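Local coordinates for uncharacterized protein (Pyrococcus horikoshii, PDB 2P8T) that is of unknown function, though its family is loosely associated with ATP binding and aminoacyl-tRNA ligase activity, and joins a helix-turn-helix-like N-terminal domain to an antiparallel alpha+beta domain, at residues E86-S91 and A152-D157; M126-K131 and I135-D140; I165-E170 and K177-V182. All coordinates share one frame; numbering follows the deposited sequence.

Three contacts are built around one five-stranded antiparallel sheet, ordered 88-92, 95-102, 163-168, 124-131, 134-136. Contact 1 joins one outermost strand to the C-terminal part of helix 149-154, contact 2 pairs the other outermost strand with its hairpin partner, and contact 3 sets helix 172-187 against the central strand. Along the chain, contact 2 falls between the two segments of contact 1, and contact 3 follows both. Their centres lie about 13 to 16 Å apart, yet each touches the others: Ile-155, Ile-135, Leu-128 and Ile-166 pack together on the face opposite to that covered by helix 172-187.

Contact 1 (E86-S91 and A152-D157); sequences EPIGVS and AKKIVD
Lys-154 reaches across from the C-terminal part of helix 149-154 to an edge strand and grips it by a single backbone carbonyl. Its ammonium nitrogen NZ gives a hydrogen bond to O of Gly-89 at 2.8 Å. The C=O...N angle is 155°, and the donor is tilted 21° from the carbonyl plane. The aliphatic part of the lysine does the rest of the touching: CE passes CG1 of Ile-88 at 4.0 Å, the two side chains meeting at a slant, while CB lies 4.2 Å from CG1 of Val-90. Thus the charged end is spent on the strand backbone and the methylenes rest on the apolar residues flanking the glycine. A bend at chi3 (69°) in the otherwise extended outer chain turns the amine to the carbonyl.

The strand is one of the two outermost strands of a five-stranded antiparallel sheet: Ile-88 and Val-90 are hydrogen-bonded through their backbones to Ala-99 and Gly-97 of strand 95-102, and the lysine's part of the chain comes to lie over one face of this sheet. Just beyond the lysine, the buried Ile-155 packs on Ala-99, Val-164 and Ile-166.

Farther along, a water bridges the segments, accepting from the backbone N of Glu-86 at 2.8 Å and donating to OD2 of Asp-157 at 2.7 Å. The same carboxylate oxygen forms a salt bridge with Lys-103, and OE2 of Glu-86 forms one with Arg-77, a residue of helix 71-81.

Contact 2 (M126-K131 and I135-D140); sequences MILTVK and IVFPED
The ring of Phe-137 receives Leu-128 on one face and Met-126 at its edge. The methyl CD2 of Leu-128 sits over the ring centre, 4.0 Å from the centroid and only 12° off the normal, a CH-pi contact. SD of Met-126 comes in near the ring plane, 3.8 Å from CE1 of Phe-137, making a Met-aromatic contact. Arg-142 adds a cation-pi interaction with the same ring.

Leu-128 also works away from the phenyl group. Its CB meets CG2 of Ile-135 at 3.6 Å, the two side chains crossing at roughly a right angle. CG anti to the carbonyl carbon (chi1 -59°) helps to bring CD2 over the ring, and that methyl also lies 3.7 Å from CG2 of Ile-135. An alanine here would keep CB against Ile-135 but lacks the methyl over the ring, and a gap would probably open above that face of Phe-137.

The segments form a beta hairpin. Thr-129 and Val-136 are its antiparallel hydrogen-bonded pair, with Thr-129 N to Val-136 O at 3.0 Å and Val-136 N to Thr-129 O at 2.8 Å, the latter nearly straight at 172°. On one sheet face their CG2 methyls meet at 3.7 Å; on the other, Val-130 and Ile-135 form the next, non-hydrogen-bonded pair. Beyond Val-136 the chain departs, and CG of Pro-138 rests 3.6 Å from O of Ile-127.

Strand 124-131 is flanked on its other side by strand 163-168, where Leu-128 and Val-130 pack on Ile-166 and Val-164, while Ile-127 and Pro-138 turn to helix 110-119.

Contact 3 (I165-E170 and K177-V182); sequences IITWAE and KSAIHV
Ile-165 and Thr-167 of the central strand meet Ala-179 and Val-182 of helix 172-187 in the alpha-on-beta packing of a helix laid against an antiparallel sheet. Strand 165-168 and helix 177-182 run nearly antiparallel, at 150°, with axes 7.8 Å apart at their closest.

The apolar contacts centre on Ile-165, with a methyl of Thr-167 adding to them. The side chains of Ile-165 and Val-182 lie alongside one another, pointing opposite ways, CG1 of Ile-165 lying 3.7 Å from CG1 of Val-182, and CG2 of Ile-165 reaches CB of Ala-179 at 4.2 Å. The small alanine side chain is consistent with the close approach of the axes, and it also packs on Ile-98 and Ile-100 of the adjoining strand. CG2 of Thr-167, anti to the carbonyl carbon, lies 3.6 Å from CA of Ala-179.

The polar contacts gather around two buried hydroxyls. OG1 of Thr-167, set between its backbone N and carbonyl carbon (chi1 63°), hydrogen-bonds to O of Ala-175, which ties the strand to the helix. OG of Ser-178 is hydrogen-bonded within the helix to O of Lys-174 and also to O of Ala-175, the oxygen it shares with OG1 of Thr-167.

Contact 1 (E86-S91 and A152-D157)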
loop_
_atom_site.group_PDB
_atom_site.type_symbol
_atom_site.label_atom_id
_atom_site.label_comp_id
_atom_site.label_asym_id
_atom_site.label_seq_id
_atom_site.Cartn_x
_atom_site.Cartn_y
_atom_site.Cartn_z
ATOM N N GLU A 86 1.966 -6.556 -4.850
ATOM C CA GLU A 86 2.357 -6.736 -3.451
ATOM C C GLU A 86 3.244 -5.552 -3.015
ATOM O O GLU A 86 4.246 -5.292 -3.660
ATOM C CB GLU A 86 3.144 -8.043 -3.270
ATOM C CG GLU A 86 2.325 -9.328 -3.464
ATOM C CD GLU A 86 1.414 -9.662 -2.276
ATOM O OE1 GLU A 86 1.468 -8.956 -1.237
ATOM O OE2 GLU A 86 0.659 -10.670 -2.386
ATOM N N PRO A 87 2.887 -4.841 -1.916
ATOM C CA PRO A 87 3.782 -3.763 -1.434
ATOM C C PRO A 87 5.166 -4.314 -1.107
ATOM O O PRO A 87 5.276 -5.393 -0.519
ATOM C CB PRO A 87 3.077 -3.252 -0.172
ATOM C CG PRO A 87 1.612 -3.565 -0.429
ATOM C CD PRO A 87 1.661 -4.932 -1.098
ATOM N N ILE A 88 6.214 -3.603 -1.516
ATOM C CA ILE A 88 7.572 -4.094 -1.289
ATOM C C ILE A 88 8.434 -3.055 -0.587
ATOM O O ILE A 88 8.338 -1.870 -0.867
ATOM C CB ILE A 88 8.221 -4.635 -2.597
ATOM C CG1 ILE A 88 9.581 -5.301 -2.333
ATOM C CG2 ILE A 88 8.325 -3.560 -3.642
ATOM C CD1 ILE A 88 9.497 -6.581 -1.570
ATOM N N GLY A 89 9.241 -3.520 0.356
ATOM C CA GLY A 89 10.105 -2.635 1.127
ATOM C C GLY A 89 11.294 -2.210 0.300
ATOM O O GLY A 89 11.965 -3.037 -0.312
ATOM N N VAL A 90 11.567 -0.910 0.301
ATOM C CA VAL A 90 12.733 -0.352 -0.360
ATOM C C VAL A 90 13.432 0.608 0.615
ATOM O O VAL A 90 12.994 0.786 1.756
ATOM C CB VAL A 90 12.371 0.385 -1.699
ATOM C CG1 VAL A 90 11.770 -0.574 -2.725
ATOM C CG2 VAL A 90 11.410 1.566 -1.446
ATOM N N SER A 91 14.516 1.220 0.164
ATOM C CA SER A 91 15.194 2.245 0.951
ATOM C C SER A 91 15.482 3.451 0.053
ATOM O O SER A 91 15.989 3.300 -1.062
ATOM C CB SER A 91 16.475 1.667 1.563
ATOM O OG SER A 91 17.405 2.689 1.858
ATOM N N ALA A 152 14.691 0.634 -7.917
ATOM C CA ALA A 152 14.123 0.183 -9.186
ATOM C C ALA A 152 14.237 -1.336 -9.345
ATOM O O ALA A 152 13.287 -2.006 -9.788
ATOM C CB ALA A 152 14.778 0.907 -10.356
ATOM N N LYS A 153 15.381 -1.876 -8.938
ATOM C CA LYS A 153 15.637 -3.312 -9.111
ATOM C C LYS A 153 14.702 -4.212 -8.297
ATOM O O LYS A 153 14.454 -5.358 -8.679
ATOM C CB LYS A 153 17.117 -3.641 -8.847
ATOM C CG LYS A 153 17.995 -3.400 -10.074
ATOM C CD LYS A 153 19.462 -3.708 -9.809
ATOM C CE LYS A 153 19.872 -5.096 -10.319
ATOM N NZ LYS A 153 20.161 -5.091 -11.795
ATOM N N LYS A 154 14.183 -3.686 -7.188
ATOM C CA LYS A 154 13.284 -4.417 -6.300
ATOM C C LYS A 154 11.828 -4.412 -6.755
ATOM O O LYS A 154 11.030 -5.240 -6.309
ATOM C CB LYS A 154 13.369 -3.851 -4.877
ATOM C CG LYS A 154 14.652 -4.222 -4.145
ATOM C CD LYS A 154 14.495 -4.134 -2.614
ATOM C CE LYS A 154 13.563 -5.220 -2.069
ATOM N NZ LYS A 154 13.548 -5.292 -0.572
ATOM N N ILE A 155 11.486 -3.469 -7.622
ATOM C CA ILE A 155 10.113 -3.296 -8.046
ATOM C C ILE A 155 9.815 -4.258 -9.200
ATOM O O ILE A 155 10.556 -4.318 -10.193
ATOM C CB ILE A 155 9.806 -1.828 -8.405
ATOM C CG1 ILE A 155 10.004 -0.946 -7.161
ATOM C CG2 ILE A 155 8.357 -1.674 -8.905
ATOM C CD1 ILE A 155 10.047 0.552 -7.447
ATOM N N VAL A 156 8.742 -5.020 -9.036
ATOM C CA VAL A 156 8.345 -6.051 -9.993
ATOM C C VAL A 156 6.845 -5.931 -10.255
ATOM O O VAL A 156 6.182 -5.050 -9.690
ATOM C CB VAL A 156 8.697 -7.482 -9.457
ATOM C CG1 VAL A 156 10.197 -7.618 -9.212
ATOM C CG2 VAL A 156 7.948 -7.803 -8.146
ATOM N N ASP A 157 6.304 -6.810 -11.099
ATOM C CA ASP A 157 4.854 -6.860 -11.330
ATOM C C ASP A 157 4.283 -5.546 -11.902
ATOM O O ASP A 157 3.247 -5.051 -11.440
ATOM C CB ASP A 157 4.116 -7.272 -10.039
ATOM C CG ASP A 157 2.654 -7.656 -10.282
ATOM O OD1 ASP A 157 2.305 -8.035 -11.431
ATOM O OD2 ASP A 157 1.853 -7.589 -9.322
HETATM O O HOH W 1 2.647 -8.391 -6.866
#

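Contact 2 (M126-K131 and I135-D140)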
loop_
_atom_site.group_PDB
_atom_site.type_symbol
_atom_site.label_atom_id
_atom_site.label_comp_id
_atom_site.label_asym_id
_atom_site.label_seq_id
_atom_site.Cartn_x
_atom_site.Cartn_y
_atom_site.Cartn_z
ATOM N N MET A 126 7.606 9.546 -4.646
ATOM C CA MET A 126 7.633 9.651 -6.089
ATOM C C MET A 126 6.413 8.906 -6.600
ATOM O O MET A 126 6.058 7.875 -6.056
ATOM C CB MET A 126 8.897 8.966 -6.659
ATOM C CG MET A 126 10.199 9.703 -6.418
ATOM S SD MET A 126 11.629 8.622 -6.877
ATOM C CE MET A 126 11.970 7.800 -5.366
ATOM N N ILE A 127 5.742 9.435 -7.606
ATOM C CA ILE A 127 4.700 8.663 -8.299
ATOM C C ILE A 127 5.053 8.624 -9.799
ATOM O O ILE A 127 4.977 9.636 -10.514
ATOM C CB ILE A 127 3.243 9.178 -8.072
ATOM C CG1 ILE A 127 2.875 9.214 -6.580
ATOM C CG2 ILE A 127 2.242 8.191 -8.700
ATOM C CD1 ILE A 127 3.459 10.389 -5.772
ATOM N N LEU A 128 5.440 7.436 -10.242
ATOM C CA LEU A 128 6.077 7.256 -11.548
ATOM C C LEU A 128 5.091 6.570 -12.479
ATOM O O LEU A 128 4.034 6.131 -12.045
ATOM C CB LEU A 128 7.340 6.404 -11.396
ATOM C CG LEU A 128 8.449 6.924 -10.459
ATOM C CD1 LEU A 128 8.564 6.062 -9.239
ATOM C CD2 LEU A 128 9.769 6.981 -11.222
ATOM N N THR A 129 5.460 6.464 -13.750
ATOM C CA THR A 129 4.678 5.706 -14.710
ATOM C C THR A 129 5.614 4.696 -15.401
ATOM O O THR A 129 6.826 4.646 -15.104
ATOM C CB THR A 129 3.917 6.632 -15.690
ATOM O OG1 THR A 129 2.978 5.877 -16.458
ATOM C CG2 THR A 129 4.859 7.398 -16.621
ATOM N N VAL A 130 5.044 3.856 -16.266
ATOM C CA VAL A 130 5.826 2.829 -16.973
ATOM C C VAL A 130 5.688 3.065 -18.468
ATOM O O VAL A 130 4.580 3.124 -18.982
ATOM C CB VAL A 130 5.391 1.382 -16.580
ATOM C CG1 VAL A 130 6.285 0.354 -17.269
ATOM C CG2 VAL A 130 5.485 1.180 -15.063
ATOM N N LYS A 131 6.820 3.260 -19.143
ATOM C CA LYS A 131 6.860 3.460 -20.593
ATOM C C LYS A 131 8.002 2.627 -21.184
ATOM O O LYS A 131 9.118 2.659 -20.669
ATOM C CB LYS A 131 7.066 4.948 -20.918
ATOM C CG LYS A 131 7.101 5.263 -22.414
ATOM C CD LYS A 131 7.558 6.680 -22.703
ATOM C CE LYS A 131 7.828 6.871 -24.178
ATOM N NZ LYS A 131 6.574 6.832 -24.983
ATOM N N ILE A 135 10.351 1.959 -15.579
ATOM C CA ILE A 135 9.738 2.885 -14.612
ATOM C C ILE A 135 10.382 4.246 -14.851
ATOM O O ILE A 135 11.616 4.389 -14.786
ATOM C CB ILE A 135 9.946 2.429 -13.124
ATOM C CG1 ILE A 135 9.320 1.047 -12.864
ATOM C CG2 ILE A 135 9.288 3.435 -12.148
ATOM C CD1 ILE A 135 9.754 0.398 -11.546
ATOM N N VAL A 136 9.554 5.239 -15.134
ATOM C CA VAL A 136 10.051 6.553 -15.543
ATOM C C VAL A 136 9.337 7.676 -14.803
ATOM O O VAL A 136 8.211 7.490 -14.313
ATOM C CB VAL A 136 9.908 6.799 -17.078
ATOM C CG1 VAL A 136 10.701 5.788 -17.879
ATOM C CG2 VAL A 136 8.446 6.812 -17.524
ATOM N N PHE A 137 10.011 8.827 -14.715
ATOM C CA PHE A 137 9.387 10.048 -14.211
ATOM C C PHE A 137 8.395 10.580 -15.229
ATOM O O PHE A 137 8.673 10.572 -16.422
ATOM C CB PHE A 137 10.461 11.086 -13.833
ATOM C CG PHE A 137 11.275 10.673 -12.645
ATOM C CD1 PHE A 137 10.762 10.824 -11.353
ATOM C CD2 PHE A 137 12.527 10.083 -12.805
ATOM C CE1 PHE A 137 11.484 10.405 -10.241
ATOM C CE2 PHE A 137 13.262 9.670 -11.686
ATOM C CZ PHE A 137 12.730 9.851 -10.398
ATOM N N PRO A 138 7.208 10.998 -14.768
ATOM C CA PRO A 138 6.115 11.395 -15.676
ATOM C C PRO A 138 6.311 12.654 -16.546
ATOM O O PRO A 138 5.691 12.757 -17.612
ATOM C CB PRO A 138 4.911 11.550 -14.737
ATOM C CG PRO A 138 5.498 11.771 -13.389
ATOM C CD PRO A 138 6.806 11.059 -13.347
ATOM N N GLU A 139 7.138 13.604 -16.118
ATOM C CA GLU A 139 7.305 14.841 -16.895
ATOM C C GLU A 139 8.162 14.596 -18.148
ATOM O O GLU A 139 7.760 14.921 -19.275
ATOM C CB GLU A 139 7.927 15.941 -16.026
ATOM C CG GLU A 139 7.888 17.342 -16.646
ATOM C CD GLU A 139 8.493 18.399 -15.744
ATOM O OE1 GLU A 139 9.691 18.284 -15.386
ATOM O OE2 GLU A 139 7.770 19.353 -15.392
ATOM N N ASP A 140 9.332 14.008 -17.937
ATOM C CA ASP A 140 10.370 13.934 -18.957
ATOM C C ASP A 140 10.663 12.506 -19.366
ATOM O O ASP A 140 11.447 12.262 -20.299
ATOM C CB ASP A 140 11.660 14.593 -18.446
ATOM C CG ASP A 140 12.137 14.022 -17.124
ATOM O OD1 ASP A 140 11.532 13.063 -16.602
ATOM O OD2 ASP A 140 13.143 14.539 -16.597
#

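Contact 3 (I165-E170 and K177-V182)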
loop_
_atom_site.group_PDB
_atom_site.type_symbol
_atom_site.label_atom_id
_atom_site.label_comp_id
_atom_site.label_asym_id
_atom_site.label_seq_id
_atom_site.Cartn_x
_atom_site.Cartn_y
_atom_site.Cartn_z
ATOM N N ILE A 165 3.963 3.871 -7.133
ATOM C CA ILE A 165 4.016 4.755 -5.958
ATOM C C ILE A 165 5.218 4.359 -5.177
ATOM O O ILE A 165 5.369 3.179 -4.862
ATOM C CB ILE A 165 2.800 4.537 -5.034
ATOM C CG1 ILE A 165 1.508 4.873 -5.765
ATOM C CG2 ILE A 165 2.914 5.337 -3.722
ATOM C CD1 ILE A 165 0.285 4.171 -5.124
ATOM N N ILE A 166 6.072 5.326 -4.841
ATOM C CA ILE A 166 7.181 5.044 -3.913
ATOM C C ILE A 166 7.180 6.085 -2.812
ATOM O O ILE A 166 7.381 7.261 -3.085
ATOM C CB ILE A 166 8.562 5.065 -4.609
ATOM C CG1 ILE A 166 8.566 4.099 -5.797
ATOM C CG2 ILE A 166 9.702 4.699 -3.600
ATOM C CD1 ILE A 166 9.736 4.232 -6.731
ATOM N N THR A 167 6.927 5.654 -1.583
ATOM C CA THR A 167 7.010 6.573 -0.432
ATOM C C THR A 167 8.177 6.188 0.466
ATOM O O THR A 167 8.622 5.018 0.472
ATOM C CB THR A 167 5.725 6.542 0.429
ATOM O OG1 THR A 167 5.553 5.231 0.981
ATOM C CG2 THR A 167 4.495 6.929 -0.376
ATOM N N TRP A 168 8.652 7.146 1.260
ATOM C CA TRP A 168 9.605 6.826 2.321
ATOM C C TRP A 168 9.314 7.690 3.522
ATOM O O TRP A 168 8.653 8.717 3.401
ATOM C CB TRP A 168 11.068 6.965 1.861
ATOM C CG TRP A 168 11.458 8.323 1.399
ATOM C CD1 TRP A 168 12.144 9.285 2.120
ATOM C CD2 TRP A 168 11.224 8.886 0.101
ATOM N NE1 TRP A 168 12.337 10.410 1.337
ATOM C CE2 TRP A 168 11.780 10.190 0.099
ATOM C CE3 TRP A 168 10.602 8.409 -1.069
ATOM C CZ2 TRP A 168 11.736 11.015 -1.029
ATOM C CZ3 TRP A 168 10.544 9.235 -2.186
ATOM C CH2 TRP A 168 11.108 10.529 -2.154
ATOM N N ALA A 169 9.768 7.248 4.687
ATOM C CA ALA A 169 9.361 7.876 5.940
ATOM C C ALA A 169 10.340 7.501 7.039
ATOM O O ALA A 169 11.330 6.812 6.785
ATOM C CB ALA A 169 7.938 7.436 6.306
ATOM N N GLU A 170 10.063 7.950 8.258
ATOM C CA GLU A 170 10.935 7.665 9.396
ATOM C C GLU A 170 10.837 6.207 9.824
ATOM O O GLU A 170 11.805 5.641 10.339
ATOM C CB GLU A 170 10.614 8.591 10.577
ATOM C CG GLU A 170 10.699 10.087 10.252
ATOM C CD GLU A 170 12.110 10.662 10.246
ATOM O OE1 GLU A 170 13.101 9.894 10.321
ATOM O OE2 GLU A 170 12.228 11.910 10.173
ATOM N N LYS A 177 1.691 3.072 5.321
ATOM C CA LYS A 177 0.422 3.790 5.447
ATOM C C LYS A 177 0.276 4.881 4.385
ATOM O O LYS A 177 -0.783 5.015 3.758
ATOM C CB LYS A 177 0.293 4.378 6.870
ATOM C CG LYS A 177 -1.137 4.799 7.297
ATOM C CD LYS A 177 -1.254 4.895 8.841
ATOM C CE LYS A 177 -2.445 5.753 9.303
ATOM N NZ LYS A 177 -3.781 5.135 8.934
ATOM N N SER A 178 1.340 5.649 4.170
ATOM C CA SER A 178 1.287 6.733 3.195
ATOM C C SER A 178 1.196 6.198 1.762
ATOM O O SER A 178 0.467 6.762 0.934
ATOM C CB SER A 178 2.481 7.683 3.350
ATOM O OG SER A 178 3.734 7.012 3.223
ATOM N N ALA A 179 1.920 5.118 1.468
ATOM C CA ALA A 179 1.821 4.499 0.122
ATOM C C ALA A 179 0.391 3.989 -0.135
ATOM O O ALA A 179 -0.171 4.198 -1.218
ATOM C CB ALA A 179 2.853 3.367 -0.025
ATOM N N ILE A 180 -0.204 3.341 0.867
ATOM C CA ILE A 180 -1.580 2.857 0.750
ATOM C C ILE A 180 -2.546 4.034 0.584
ATOM O O ILE A 180 -3.483 3.967 -0.195
ATOM C CB ILE A 180 -1.964 1.908 1.917
ATOM C CG1 ILE A 180 -1.139 0.626 1.809
ATOM C CG2 ILE A 180 -3.488 1.573 1.872
ATOM C CD1 ILE A 180 -1.235 -0.313 3.000
ATOM N N HIS A 181 -2.291 5.137 1.288
ATOM C CA HIS A 181 -3.135 6.322 1.098
ATOM C C HIS A 181 -3.151 6.775 -0.378
ATOM O O HIS A 181 -4.197 7.051 -0.933
ATOM C CB HIS A 181 -2.657 7.450 2.011
ATOM C CG HIS A 181 -3.471 8.697 1.890
ATOM N ND1 HIS A 181 -4.824 8.725 2.145
ATOM C CD2 HIS A 181 -3.129 9.952 1.523
ATOM C CE1 HIS A 181 -5.283 9.949 1.945
ATOM N NE2 HIS A 181 -4.271 10.715 1.575
ATOM N N VAL A 182 -1.973 6.844 -1.004
ATOM C CA VAL A 182 -1.864 7.225 -2.426
ATOM C C VAL A 182 -2.573 6.217 -3.336
ATOM O O VAL A 182 -3.329 6.585 -4.250
ATOM C CB VAL A 182 -0.371 7.432 -2.858
ATOM C CG1 VAL A 182 -0.286 7.815 -4.341
ATOM C CG2 VAL A 182 0.328 8.501 -1.966
#